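Side-chain contact in DPSA (Streptomyces coelicolor, PDB 4CY9), which probably oxidises and stores iron as a twelve-subunit ferritin-like cage of the Dps family, and may also bind DNA: residues 60-63 against 64-67. Residues are numbered along the deposited sequence; the frame is centred on the assembly and turned at random.
Sequences QVDQ and VRDM
Residues 60-67 form two successive turns of helix 50-77, tied by four i to i+4 backbone hydrogen bonds, from Val64 N to Gln60 O (2.8 Å) through to Met67 N to Gln63 O. Val61 and Arg65, one turn apart, lie alongside each other and point the same way. The arginine chain runs extended from CG to NE and lays its guanidinium flat against the valine: Val61 CG1 sits over the centre of one face, 3.4 Å from Arg65 CZ. Asp62 OD1 stays 4.4 Å from Arg65 NH1, too far for a salt bridge, and a water links them, donating to the carboxylate and accepting from NH1 at 2.9 Å, in the guanidinium plane. Replacing Arg65 with an alanine would probably uncover one side of Val61 CG1 and deprive this water of the NH1 donor. A second water donates to both Asp62 O and Asp66 OD1. With CG anti to the backbone N (chi1 -176°), Gln63 projects outward from the helix, and the extended Met67 chain runs back toward it, its methyl CE meeting Gln63 CG at 3.6 Å. Gln60 NE2 passes 3.4 Å from Val64 CG2 but is hydrogen-bonded to Tyr116 OH. Within the ferritin-like four-helix bundle, Gln60 and Met67 pack on Leu148 of helix 135-158; Val61 touches Leu38 of helix 14-44, and Arg65 packs against His35 and Lys39 there and against Arg65 of a second subunit.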
ATOM      1  N   GLN A  60      11.977 -17.471   6.770  1.00 13.16           N
ATOM      2  CA  GLN A  60      12.462 -17.943   8.050  1.00 11.63           C
ATOM      3  C   GLN A  60      13.736 -17.156   8.467  1.00  9.67           C
ATOM      4  O   GLN A  60      13.892 -16.861   9.651  1.00 11.34           O
ATOM      5  CB  GLN A  60      12.777 -19.426   7.914  1.00 11.78           C
ATOM      6  CG  GLN A  60      13.372 -19.963   9.195  1.00 12.50           C
ATOM      7  CD  GLN A  60      12.377 -20.036  10.420  1.00 16.30           C
ATOM      8  OE1 GLN A  60      11.178 -19.483  10.420  1.00 21.51           O
ATOM      9  NE2 GLN A  60      12.815 -20.680  11.440  1.00 13.42           N
ATOM     10  N   VAL A  61      14.572 -16.751   7.497  1.00 10.32           N
ATOM     11  CA  VAL A  61      15.744 -15.894   7.812  1.00  9.78           C
ATOM     12  C   VAL A  61      15.231 -14.634   8.490  1.00  9.32           C
ATOM     13  O   VAL A  61      15.711 -14.169   9.533  1.00  9.36           O
ATOM     14  CB  VAL A  61      16.521 -15.484   6.525  1.00 11.08           C
ATOM     15  CG1 VAL A  61      17.573 -14.394   6.870  1.00 13.07           C
ATOM     16  CG2 VAL A  61      17.272 -16.739   6.020  1.00 11.55           C
ATOM     17  N   ASP A  62      14.188 -14.052   7.874  1.00 11.30           N
ATOM     18  CA  ASP A  62      13.669 -12.792   8.412  1.00 11.24           C
ATOM     19  C   ASP A  62      13.050 -12.982   9.798  1.00 12.20           C
ATOM     20  O   ASP A  62      13.276 -12.153  10.677  1.00 10.66           O
ATOM     21  CB  ASP A  62      12.506 -12.218   7.511  1.00 14.74           C
ATOM     22  CG  ASP A  62      13.004 -11.818   6.082  1.00 20.85           C
ATOM     23  OD1 ASP A  62      14.207 -11.598   5.903  1.00 22.24           O
ATOM     24  OD2 ASP A  62      12.092 -11.792   5.181  1.00 23.43           O
ATOM     25  N   GLN A  63      12.322 -14.080   9.973  1.00  9.44           N
ATOM     26  CA  GLN A  63      11.658 -14.368  11.257  0.70 10.51           C
ATOM     27  C   GLN A  63      12.715 -14.615  12.358  1.00  9.69           C
ATOM     28  O   GLN A  63      12.570 -14.141  13.550  1.00 10.31           O
ATOM     29  CB  GLN A  63      10.727 -15.619  11.139  0.70 12.96           C
ATOM     30  CG  GLN A  63      10.015 -15.783  12.477  0.70 17.55           C
ATOM     31  CD  GLN A  63       8.464 -16.120  12.593  0.70 27.32           C
ATOM     32  OE1 GLN A  63       7.713 -16.495  11.663  0.70 33.24           O
ATOM     33  NE2 GLN A  63       8.016 -15.990  13.818  0.70 25.41           N
ATOM     34  N   VAL A  64      13.764 -15.363  12.013  1.00  8.65           N
ATOM     35  CA  VAL A  64      14.820 -15.644  13.020  1.00  8.19           C
ATOM     36  C   VAL A  64      15.630 -14.389  13.368  1.00  9.58           C
ATOM     37  O   VAL A  64      16.002 -14.180  14.544  1.00  9.30           O
ATOM     38  CB  VAL A  64      15.759 -16.803  12.499  1.00  7.96           C
ATOM     39  CG1 VAL A  64      16.979 -17.037  13.452  1.00  7.50           C
ATOM     40  CG2 VAL A  64      14.917 -18.138  12.416  1.00  7.70           C
ATOM     41  N   ARG A  65      15.885 -13.544  12.372  1.00  9.22           N
ATOM     42  CA  ARG A  65      16.556 -12.259  12.734  1.00  9.64           C
ATOM     43  C   ARG A  65      15.645 -11.435  13.690  1.00  9.93           C
ATOM     44  O   ARG A  65      16.198 -10.784  14.622  1.00 10.98           O
ATOM     45  CB  ARG A  65      16.829 -11.386  11.436  1.00  8.83           C
ATOM     46  CG  ARG A  65      18.009 -12.048  10.656  1.00  8.70           C
ATOM     47  CD  ARG A  65      17.993 -11.428   9.194  1.00 10.54           C
ATOM     48  NE  ARG A  65      19.239 -11.882   8.499  1.00 11.32           N
ATOM     49  CZ  ARG A  65      19.491 -11.546   7.197  1.00 12.60           C
ATOM     50  NH1 ARG A  65      18.521 -10.892   6.477  1.00 12.36           N
ATOM     51  NH2 ARG A  65      20.648 -11.896   6.714  1.00 12.27           N
ATOM     52  N   ASP A  66      14.335 -11.445  13.484  1.00  9.20           N
ATOM     53  CA  ASP A  66      13.418 -10.739  14.370  1.00 11.71           C
ATOM     54  C   ASP A  66      13.488 -11.365  15.802  1.00 11.70           C
ATOM     55  O   ASP A  66      13.469 -10.646  16.820  1.00 11.20           O
ATOM     56  CB  ASP A  66      11.954 -10.805  13.875  1.00 13.72           C
ATOM     57  CG  ASP A  66      11.650  -9.856  12.675  1.00 22.52           C
ATOM     58  OD1 ASP A  66      12.447  -8.990  12.425  1.00 20.50           O
ATOM     59  OD2 ASP A  66      10.547 -10.050  12.067  1.00 25.89           O
ATOM     60  N   MET A  67      13.482 -12.706  15.867  1.00 10.77           N
ATOM     61  CA  MET A  67      13.603 -13.410  17.196  1.00 10.12           C
ATOM     62  C   MET A  67      14.916 -12.963  17.891  1.00  9.41           C
ATOM     63  O   MET A  67      14.848 -12.638  19.098  1.00  9.10           O
ATOM     64  CB  MET A  67      13.710 -14.970  16.976  1.00 10.19           C
ATOM     65  CG  MET A  67      12.308 -15.488  16.475  1.00 11.38           C
ATOM     66  SD  MET A  67      12.663 -17.294  16.337  1.00 13.42           S
ATOM     67  CE  MET A  67      11.236 -17.664  15.307  1.00 15.32           C
TER
HETATM   68  O   HOH W   1      15.883 -10.007   7.149  1.00 23.45           O
HETATM   69  O   HOH W   2      14.143  -9.339  10.006  1.00 33.25           O